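Putative Glycosidase (Bacteroides thetaiotaomicron, PDB 3R67) is of unknown function but, as a putative glycosidase, is built on the five-bladed beta-propeller fold of its family. Local coordinates at residues A[250-255]-A[259-264]; A[12-17]-A[326-331]; A[123-128]-A[182-187]. All blocks are in the same frame, centred on the assembly; numbering follows the deposited sequence. Where two conformers were deposited one is given.

Contact 1: residues A[250-255]-A[259-264]; sequences PPAIMT and ILLLYN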
loop_
_atom_site.group_PDB
_atom_site.type_symbol
_atom_site.label_atom_id
_atom_site.label_comp_id
_atom_site.label_asym_id
_atom_site.label_seq_id
_atom_site.Cartn_x
_atom_site.Cartn_y
_atom_site.Cartn_z
ATOM N N PRO A 250 1.603 3.845 -2.390
ATOM C CA PRO A 250 1.334 4.533 -1.113
ATOM C C PRO A 250 0.278 5.612 -1.284
ATOM O O PRO A 250 -0.098 5.873 -2.417
ATOM C CB PRO A 250 2.705 5.140 -0.765
ATOM C CG PRO A 250 3.373 5.369 -2.107
ATOM C CD PRO A 250 2.900 4.253 -2.981
ATOM N N PRO A 251 -0.146 6.337 -0.222
ATOM C CA PRO A 251 -1.059 7.464 -0.434
ATOM C C PRO A 251 -0.538 8.457 -1.487
ATOM O O PRO A 251 0.678 8.662 -1.612
ATOM C CB PRO A 251 -1.099 8.123 0.954
ATOM C CG PRO A 251 -0.909 6.987 1.883
ATOM C CD PRO A 251 0.155 6.167 1.217
ATOM N N ALA A 252 -1.468 9.062 -2.260
ATOM C CA ALA A 252 -1.123 10.076 -3.259
ATOM C C ALA A 252 -0.694 11.348 -2.544
ATOM O O ALA A 252 -1.130 11.585 -1.408
ATOM C CB ALA A 252 -2.294 10.338 -4.192
ATOM N N ILE A 253 0.198 12.134 -3.173
ATOM C CA ILE A 253 0.710 13.366 -2.567
ATOM C C ILE A 253 0.530 14.534 -3.539
ATOM O O ILE A 253 0.913 14.447 -4.707
ATOM C CB ILE A 253 2.224 13.215 -2.121
ATOM C CG1 ILE A 253 2.808 14.496 -1.454
ATOM C CG2 ILE A 253 3.143 12.687 -3.230
ATOM C CD1 ILE A 253 2.295 14.824 -0.005
HETATM N N MSE A 254 -0.071 15.626 -3.045
HETATM C CA MSE A 254 -0.241 16.856 -3.822
HETATM C C MSE A 254 1.092 17.580 -3.920
HETATM O O MSE A 254 1.751 17.798 -2.901
HETATM C CB MSE A 254 -1.312 17.770 -3.208
HETATM C CG MSE A 254 -2.712 17.184 -3.239
HETATM SE SE MSE A 254 -4.076 18.385 -2.492
HETATM C CE MSE A 254 -3.901 19.864 -3.791
ATOM N N THR A 255 1.505 17.913 -5.147
ATOM C CA THR A 255 2.771 18.599 -5.425
ATOM C C THR A 255 2.461 19.930 -6.110
ATOM O O THR A 255 1.298 20.197 -6.420
ATOM C CB THR A 255 3.712 17.721 -6.272
ATOM O OG1 THR A 255 3.251 17.691 -7.628
ATOM C CG2 THR A 255 3.923 16.311 -5.693
ATOM N N ILE A 259 -1.429 16.286 -8.466
ATOM C CA ILE A 259 -1.474 15.153 -7.543
ATOM C C ILE A 259 -0.592 14.053 -8.082
ATOM O O ILE A 259 -0.838 13.535 -9.183
ATOM C CB ILE A 259 -2.934 14.664 -7.302
ATOM C CG1 ILE A 259 -3.785 15.775 -6.647
ATOM C CG2 ILE A 259 -2.954 13.371 -6.447
ATOM C CD1 ILE A 259 -5.301 15.509 -6.602
ATOM N N LEU A 260 0.425 13.664 -7.300
ATOM C CA LEU A 260 1.344 12.602 -7.695
ATOM C C LEU A 260 0.890 11.262 -7.116
ATOM O O LEU A 260 0.730 11.110 -5.905
ATOM C CB LEU A 260 2.778 12.929 -7.248
ATOM C CG LEU A 260 3.885 11.956 -7.645
ATOM C CD1 LEU A 260 4.009 11.823 -9.158
ATOM C CD2 LEU A 260 5.210 12.358 -7.039
ATOM N N LEU A 261 0.661 10.291 -8.008
ATOM C CA LEU A 261 0.295 8.940 -7.616
ATOM C C LEU A 261 1.421 7.978 -7.992
ATOM O O LEU A 261 1.690 7.771 -9.177
ATOM C CB LEU A 261 -1.046 8.490 -8.249
ATOM C CG LEU A 261 -1.437 7.007 -8.034
ATOM C CD1 LEU A 261 -1.840 6.730 -6.590
ATOM C CD2 LEU A 261 -2.572 6.601 -8.946
ATOM N N LEU A 262 2.085 7.431 -6.965
ATOM C CA LEU A 262 3.116 6.405 -7.114
ATOM C C LEU A 262 2.415 5.054 -7.137
ATOM O O LEU A 262 1.594 4.764 -6.259
ATOM C CB LEU A 262 4.204 6.473 -6.012
ATOM C CG LEU A 262 5.347 7.502 -6.127
ATOM C CD1 LEU A 262 4.854 8.901 -5.981
ATOM C CD2 LEU A 262 6.395 7.268 -5.034
ATOM N N TYR A 263 2.645 4.240 -8.185
ATOM C CA TYR A 263 1.901 2.987 -8.217
ATOM C C TYR A 263 2.800 1.842 -8.654
ATOM O O TYR A 263 3.953 2.028 -9.022
ATOM C CB TYR A 263 0.646 3.104 -9.147
ATOM C CG TYR A 263 0.951 3.267 -10.620
ATOM C CD1 TYR A 263 1.159 4.527 -11.174
ATOM C CD2 TYR A 263 1.002 2.165 -11.468
ATOM C CE1 TYR A 263 1.443 4.682 -12.527
ATOM C CE2 TYR A 263 1.337 2.305 -12.813
ATOM C CZ TYR A 263 1.548 3.570 -13.342
ATOM O OH TYR A 263 1.830 3.726 -14.681
ATOM N N ASN A 264 2.254 0.652 -8.562
ATOM C CA ASN A 264 2.928 -0.593 -8.909
ATOM C C ASN A 264 2.405 -1.163 -10.220
ATOM O O ASN A 264 1.208 -1.406 -10.342
ATOM C CB ASN A 264 2.736 -1.605 -7.795
ATOM C CG ASN A 264 3.281 -1.127 -6.494
ATOM O OD1 ASN A 264 4.482 -1.090 -6.310
ATOM N ND2 ASN A 264 2.405 -0.814 -5.544
HETATM O O HOH W 1 1.217 7.529 -4.097
#
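Ile-253 and Leu-260 face each other as the hydrogen-bonded pair between two antiparallel strands. Ile-253 N gives its hydrogen to Leu-260 O at 3.0 Å, nearly straight at 166°. The return bond, Leu-260 N to Ile-253 O, is shorter at 2.8 Å. Ala-252 CA adds a weaker C-H contact, 3.4 Å from the same Leu-260 O. Side chains then pack on both faces of the ladder. On one, Ile-253 CG2 lies 4.0 Å from Leu-260 CB, and the methyl of Thr-255, CG2, comes 3.9 Å from that same CB, whereas the outer end of Ile-253 leads away from the neighbouring strand. On the other, Ile-259 stands beside Met-254 (a selenomethionine); its first torsion (chi1 -62°) sets CG1 next to the backbone N and turns CG2 toward Ala-252, whose CB it meets at 3.8 Å.

The two strands, 245-255 and 258-266, form a beta hairpin within one blade of the propeller, and Met-254 with Ile-259 makes the non-hydrogen-bonded pair nearest the turn. Toward Pro-250 the strands diverge. There the ring of Pro-250 places CD 3.6 Å from Leu-262 O, and a water bridges the widening gap, donating to Pro-250 O at 2.7 Å and accepting from Leu-262 N. Pro-250 O is also held by the hydroxyl of Ser-181. Close to the turn, Thr-255 OG1 is hydrogen-bonded to Gly-258 O and to Lys-257 N, which leaves its methyl directed at Leu-260. Beyond the hairpin, the backbones of Ile-259 and Leu-261 bond to Phe-289 and Ala-287 of the next strand, and Leu-260 is covered by Trp-12 and Trp-14 from the N-terminal segment.

Contact 2: residues A[12-17]-A[326-331]; sequences WAWADF and EGLVFH. With EDO (1,2-ethanediol), chain K.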
loop_
_atom_site.group_PDB
_atom_site.type_symbol
_atom_site.label_atom_id
_atom_site.label_comp_id
_atom_site.label_asym_id
_atom_site.label_seq_id
_atom_site.Cartn_x
_atom_site.Cartn_y
_atom_site.Cartn_z
ATOM N N TRP A 12 8.311 16.617 -13.144
ATOM C CA TRP A 12 7.238 16.457 -12.136
ATOM C C TRP A 12 7.421 15.154 -11.307
ATOM O O TRP A 12 6.838 15.019 -10.226
ATOM C CB TRP A 12 5.833 16.463 -12.775
ATOM C CG TRP A 12 5.573 15.406 -13.819
ATOM C CD1 TRP A 12 5.597 15.579 -15.164
ATOM C CD2 TRP A 12 5.190 14.037 -13.602
ATOM N NE1 TRP A 12 5.237 14.416 -15.801
ATOM C CE2 TRP A 12 5.022 13.442 -14.868
ATOM C CE3 TRP A 12 4.978 13.249 -12.459
ATOM C CZ2 TRP A 12 4.679 12.090 -15.025
ATOM C CZ3 TRP A 12 4.661 11.908 -12.622
ATOM C CH2 TRP A 12 4.497 11.347 -13.890
ATOM N N ALA A 13 8.175 14.183 -11.847
ATOM C CA ALA A 13 8.375 12.870 -11.227
ATOM C C ALA A 13 9.417 12.907 -10.140
ATOM O O ALA A 13 10.419 13.610 -10.245
ATOM C CB ALA A 13 8.799 11.860 -12.288
ATOM N N TRP A 14 9.189 12.117 -9.107
ATOM C CA TRP A 14 10.124 11.871 -7.990
ATOM C C TRP A 14 10.850 10.573 -8.292
ATOM O O TRP A 14 10.462 9.518 -7.793
ATOM C CB TRP A 14 9.379 11.828 -6.648
ATOM C CG TRP A 14 8.703 13.094 -6.223
ATOM C CD1 TRP A 14 8.615 14.270 -6.914
ATOM C CD2 TRP A 14 8.002 13.297 -4.996
ATOM N NE1 TRP A 14 7.913 15.199 -6.183
ATOM C CE2 TRP A 14 7.521 14.629 -5.001
ATOM C CE3 TRP A 14 7.724 12.476 -3.890
ATOM C CZ2 TRP A 14 6.812 15.176 -3.923
ATOM C CZ3 TRP A 14 6.992 13.010 -2.839
ATOM C CH2 TRP A 14 6.534 14.341 -2.869
ATOM N N ALA A 15 11.786 10.636 -9.224
ATOM C CA ALA A 15 12.477 9.466 -9.752
ATOM C C ALA A 15 13.713 9.061 -8.939
ATOM O O ALA A 15 14.003 7.870 -8.840
ATOM C CB ALA A 15 12.906 9.747 -11.175
ATOM N N ASP A 16 14.409 10.024 -8.342
ATOM C CA ASP A 16 15.682 9.831 -7.657
ATOM C C ASP A 16 15.534 9.161 -6.233
ATOM O O ASP A 16 16.154 9.632 -5.265
ATOM C CB ASP A 16 16.400 11.194 -7.525
ATOM C CG ASP A 16 17.876 11.111 -7.166
ATOM O OD1 ASP A 16 18.531 10.098 -7.541
ATOM O OD2 ASP A 16 18.394 12.079 -6.548
ATOM N N PHE A 17 14.784 8.028 -6.132
ATOM C CA PHE A 17 14.726 7.233 -4.905
ATOM C C PHE A 17 15.898 6.282 -4.919
ATOM O O PHE A 17 16.044 5.510 -5.868
ATOM C CB PHE A 17 13.400 6.488 -4.701
ATOM C CG PHE A 17 12.266 7.333 -4.186
ATOM C CD1 PHE A 17 12.149 7.622 -2.830
ATOM C CD2 PHE A 17 11.283 7.798 -5.048
ATOM C CE1 PHE A 17 11.100 8.422 -2.350
ATOM C CE2 PHE A 17 10.210 8.568 -4.563
ATOM C CZ PHE A 17 10.134 8.880 -3.219
ATOM N N GLU A 326 4.399 0.974 -1.098
ATOM C CA GLU A 326 3.144 1.047 -0.365
ATOM C C GLU A 326 3.162 2.054 0.820
ATOM O O GLU A 326 2.091 2.451 1.291
ATOM C CB GLU A 326 2.881 -0.366 0.161
ATOM C CG GLU A 326 1.487 -0.611 0.701
ATOM C CD GLU A 326 1.239 -2.066 1.019
ATOM O OE1 GLU A 326 1.604 -2.941 0.208
ATOM O OE2 GLU A 326 0.603 -2.329 2.050
ATOM N N GLY A 327 4.344 2.448 1.283
ATOM C CA GLY A 327 4.506 3.435 2.345
ATOM C C GLY A 327 5.355 4.599 1.872
ATOM O O GLY A 327 6.333 4.393 1.163
ATOM N N LEU A 328 4.991 5.830 2.235
ATOM C CA LEU A 328 5.724 7.059 1.851
ATOM C C LEU A 328 5.611 8.101 2.960
ATOM O O LEU A 328 4.494 8.467 3.348
ATOM C CB LEU A 328 5.187 7.629 0.517
ATOM C CG LEU A 328 5.933 8.849 -0.113
ATOM C CD1 LEU A 328 7.407 8.562 -0.353
ATOM C CD2 LEU A 328 5.273 9.307 -1.416
ATOM N N VAL A 329 6.762 8.549 3.503
ATOM C CA VAL A 329 6.748 9.534 4.587
ATOM C C VAL A 329 7.768 10.630 4.295
ATOM O O VAL A 329 8.778 10.389 3.642
ATOM C CB VAL A 329 6.987 8.917 6.015
ATOM C CG1 VAL A 329 5.921 7.878 6.361
ATOM C CG2 VAL A 329 8.388 8.321 6.183
ATOM N N PHE A 330 7.491 11.839 4.809
ATOM C CA PHE A 330 8.391 12.980 4.730
ATOM C C PHE A 330 8.949 13.184 6.120
ATOM O O PHE A 330 8.205 13.465 7.057
ATOM C CB PHE A 330 7.676 14.219 4.164
ATOM C CG PHE A 330 8.576 15.410 3.964
ATOM C CD1 PHE A 330 9.616 15.369 3.041
ATOM C CD2 PHE A 330 8.349 16.594 4.654
ATOM C CE1 PHE A 330 10.423 16.498 2.824
ATOM C CE2 PHE A 330 9.136 17.722 4.423
ATOM C CZ PHE A 330 10.179 17.666 3.525
ATOM N N HIS A 331 10.241 12.912 6.275
ATOM C CA HIS A 331 10.890 12.903 7.586
ATOM C C HIS A 331 12.274 13.495 7.487
ATOM O O HIS A 331 13.071 13.085 6.646
ATOM C CB HIS A 331 10.942 11.448 8.101
ATOM C CG HIS A 331 11.441 11.302 9.496
ATOM N ND1 HIS A 331 10.643 11.617 10.593
ATOM C CD2 HIS A 331 12.611 10.797 9.939
ATOM C CE1 HIS A 331 11.372 11.339 11.660
ATOM N NE2 HIS A 331 12.568 10.855 11.321
HETATM C C1 EDO K . 1.721 8.756 5.521
HETATM O O1 EDO K . 1.188 9.566 6.569
HETATM C C2 EDO K . 1.123 9.153 4.175
HETATM O O2 EDO K . 1.901 8.564 3.118
#
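Phe-17 and Trp-14 bring their rings to the two methyls of Leu-328, where the N-terminal segment packs against strand 323-331, the first strand of the last propeller blade. The contact across the two segments is wholly apolar and rests on this one leucine. Phe-17 CZ meets Leu-328 CD1 at 4.0 Å, the phenyl and the leucine side chain crossing at about a right angle. Trp-14 CZ3 lies a little farther off, 4.3 Å from Leu-328 CD2. With CG anti to the backbone N (chi1 -174°), Leu-328 reaches out from its strand and offers one branch to each ring.

Ring-to-ring packing widens the patch. Trp-14 stacks on Tyr-351 and also meets Trp-335, with the planes at about 40°, while Phe-17 meets Tyr-351 at about 50°; these partners belong to the same blade as Leu-328.

Hydrogen bonds lie within each side or run to outside partners. Asp-16 is the centre of an inverse gamma turn, in which Phe-17 N bonds to Ala-15 O at 2.8 Å, and Trp-14 O accepts from the side-chain amide of Gln-286. On the strand, Glu-326 and Gly-327 both face Tyr-338 in a classic beta bulge. A bound 1,2-ethanediol, probably left from the crystallisation liquor, also bonds to Thr-57 OG1, and its O2 donates to Leu-328 O at 2.6 Å.

Contact 3: residues A[123-128]-A[182-187]; sequences RVAVTE and IVTKLV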
loop_
_atom_site.group_PDB
_atom_site.type_symbol
_atom_site.label_atom_id
_atom_site.label_comp_id
_atom_site.label_asym_id
_atom_site.label_seq_id
_atom_site.Cartn_x
_atom_site.Cartn_y
_atom_site.Cartn_z
ATOM N N ARG A 123 -2.309 0.724 3.833
ATOM C CA ARG A 123 -1.868 2.080 3.516
ATOM C C ARG A 123 -2.385 2.958 4.599
ATOM O O ARG A 123 -3.578 2.877 4.907
ATOM C CB ARG A 123 -2.277 2.603 2.130
ATOM C CG ARG A 123 -1.500 2.112 0.938
ATOM C CD ARG A 123 -2.085 0.850 0.404
ATOM N NE ARG A 123 -1.520 0.485 -0.894
ATOM C CZ ARG A 123 -1.530 -0.755 -1.347
ATOM N NH1 ARG A 123 -2.017 -1.731 -0.602
ATOM N NH2 ARG A 123 -1.002 -1.040 -2.524
ATOM N N VAL A 124 -1.522 3.771 5.207
ATOM C CA VAL A 124 -1.961 4.629 6.297
ATOM C C VAL A 124 -1.661 6.106 5.940
ATOM O O VAL A 124 -0.637 6.441 5.347
ATOM C CB VAL A 124 -1.313 4.210 7.667
ATOM C CG1 VAL A 124 -1.643 5.208 8.783
ATOM C CG2 VAL A 124 -1.766 2.811 8.084
ATOM N N ALA A 125 -2.598 6.965 6.283
ATOM C CA ALA A 125 -2.489 8.420 6.198
ATOM C C ALA A 125 -3.132 9.000 7.438
ATOM O O ALA A 125 -3.907 8.301 8.097
ATOM C CB ALA A 125 -3.122 8.947 4.922
ATOM N N VAL A 126 -2.803 10.231 7.787
ATOM C CA VAL A 126 -3.371 10.808 8.999
ATOM C C VAL A 126 -4.099 12.127 8.649
ATOM O O VAL A 126 -3.678 12.877 7.757
ATOM C CB VAL A 126 -2.265 11.016 10.093
ATOM C CG1 VAL A 126 -1.231 12.085 9.697
ATOM C CG2 VAL A 126 -2.878 11.323 11.456
ATOM N N THR A 127 -5.180 12.404 9.377
ATOM C CA THR A 127 -5.895 13.671 9.265
ATOM C C THR A 127 -5.120 14.758 10.009
ATOM O O THR A 127 -4.273 14.429 10.860
ATOM C CB THR A 127 -7.327 13.553 9.818
ATOM O OG1 THR A 127 -7.285 13.421 11.242
ATOM C CG2 THR A 127 -8.115 12.432 9.178
ATOM N N GLU A 128 -5.462 16.039 9.760
ATOM C CA GLU A 128 -4.875 17.187 10.457
ATOM C C GLU A 128 -5.092 17.123 11.973
ATOM O O GLU A 128 -4.328 17.733 12.715
ATOM C CB GLU A 128 -5.462 18.523 9.950
ATOM C CG GLU A 128 -5.063 18.935 8.543
ATOM C CD GLU A 128 -5.525 20.318 8.101
ATOM O OE1 GLU A 128 -6.366 20.927 8.803
ATOM O OE2 GLU A 128 -5.054 20.788 7.038
ATOM N N ILE A 182 -5.062 7.250 -0.600
ATOM C CA ILE A 182 -5.763 8.491 -0.215
ATOM C C ILE A 182 -4.922 9.689 -0.670
ATOM O O ILE A 182 -3.709 9.611 -0.582
ATOM C CB ILE A 182 -6.065 8.545 1.326
ATOM C CG1 ILE A 182 -7.214 7.585 1.669
ATOM C CG2 ILE A 182 -6.455 9.975 1.790
ATOM C CD1 ILE A 182 -7.677 7.601 3.202
ATOM N N VAL A 183 -5.570 10.802 -1.097
ATOM C CA VAL A 183 -4.875 12.029 -1.495
ATOM C C VAL A 183 -4.469 12.797 -0.209
ATOM O O VAL A 183 -5.297 13.095 0.653
ATOM C CB VAL A 183 -5.679 12.918 -2.477
ATOM C CG1 VAL A 183 -4.919 14.198 -2.798
ATOM C CG2 VAL A 183 -5.989 12.162 -3.766
ATOM N N THR A 184 -3.183 13.080 -0.100
ATOM C CA THR A 184 -2.569 13.801 1.011
ATOM C C THR A 184 -1.845 15.039 0.500
ATOM O O THR A 184 -1.570 15.159 -0.692
ATOM C CB THR A 184 -1.571 12.896 1.810
ATOM O OG1 THR A 184 -0.433 12.578 1.002
ATOM C CG2 THR A 184 -2.203 11.657 2.387
ATOM N N LYS A 185 -1.486 15.934 1.418
ATOM C CA LYS A 185 -0.729 17.139 1.085
ATOM C C LYS A 185 0.150 17.507 2.257
ATOM O O LYS A 185 -0.128 17.083 3.381
ATOM C CB LYS A 185 -1.655 18.328 0.692
ATOM C CG LYS A 185 -2.517 18.883 1.830
ATOM C CD LYS A 185 -3.375 20.028 1.361
ATOM C CE LYS A 185 -4.218 20.571 2.481
ATOM N NZ LYS A 185 -5.080 21.695 2.026
ATOM N N LEU A 186 1.181 18.325 2.009
ATOM C CA LEU A 186 2.008 18.848 3.087
ATOM C C LEU A 186 1.421 20.154 3.597
ATOM O O LEU A 186 1.115 21.056 2.817
ATOM C CB LEU A 186 3.485 19.062 2.691
ATOM C CG LEU A 186 4.345 17.855 2.347
ATOM C CD1 LEU A 186 5.776 18.303 2.051
ATOM C CD2 LEU A 186 4.376 16.843 3.499
ATOM N N VAL A 187 1.254 20.237 4.906
ATOM C CA VAL A 187 0.823 21.435 5.621
ATOM C C VAL A 187 1.902 21.667 6.684
ATOM O O VAL A 187 2.053 20.839 7.592
ATOM C CB VAL A 187 -0.626 21.367 6.182
ATOM C CG1 VAL A 187 -0.954 22.618 7.003
ATOM C CG2 VAL A 187 -1.638 21.180 5.058
#
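Two neighbouring blades of the propeller meet here: Ala-125 touches Thr-184 from strand to strand, between the first strands of the two blades, 118-126 and 180-187, while Glu-128, in the loop just past strand 118-126, reaches Val-187. No hydrogen bond joins the two segments. Ala-125 CB touches the methyl of Thr-184, CG2, at 3.8 Å. Thr-184 can offer carbon because its chi1 of 67° sets OG1 between the backbone N and the carbonyl carbon, with CG2 beside the N; the hydroxyl is engaged by Ala-252 O and Gln-191 NE2. Farther out, Glu-128 extends beyond CG across Val-187 at about a right angle, and its OE2 comes 4.0 Å from Val-187 CG2. Lys-185 NZ stays 5.1 Å from Glu-128 OE2, too far for contact, although the opposite charges may attract weakly. The touching parts run about 35° apart, and strand 190-196 flanks them: Val-126 shares a backbone hydrogen bond with Ile-193, Ala-125 packs on Ile-193, and both Glu-128 and Val-187 rest on Val-192. Strand 132-139 backs Ala-125 within its own blade through a backbone bond to Val-133.

Four of the five blades and the N-terminal segment come together through these contacts. Contacts 1 and 2 have centres 9 Å apart; Leu-260 CD1 packs 3.5 Å from Trp-12 CZ3, and Pro-250 CB rests on Glu-326 O. Contacts 1 and 3, centres 11 Å apart, share a sheet: strands 245-255 and 180-187 lie side by side, with Met-254 N 2.8 Å from Thr-184 O. Contacts 2 and 3 are 14 Å apart between centres and touch where Glu-326 CG lies 3.6 Å from Arg-123 NE. The 1,2-ethanediol bonded to Leu-328 lies among all three, its nearest atoms about 4 Å from the Ala-125 side chain and about 5 Å from that of Pro-250.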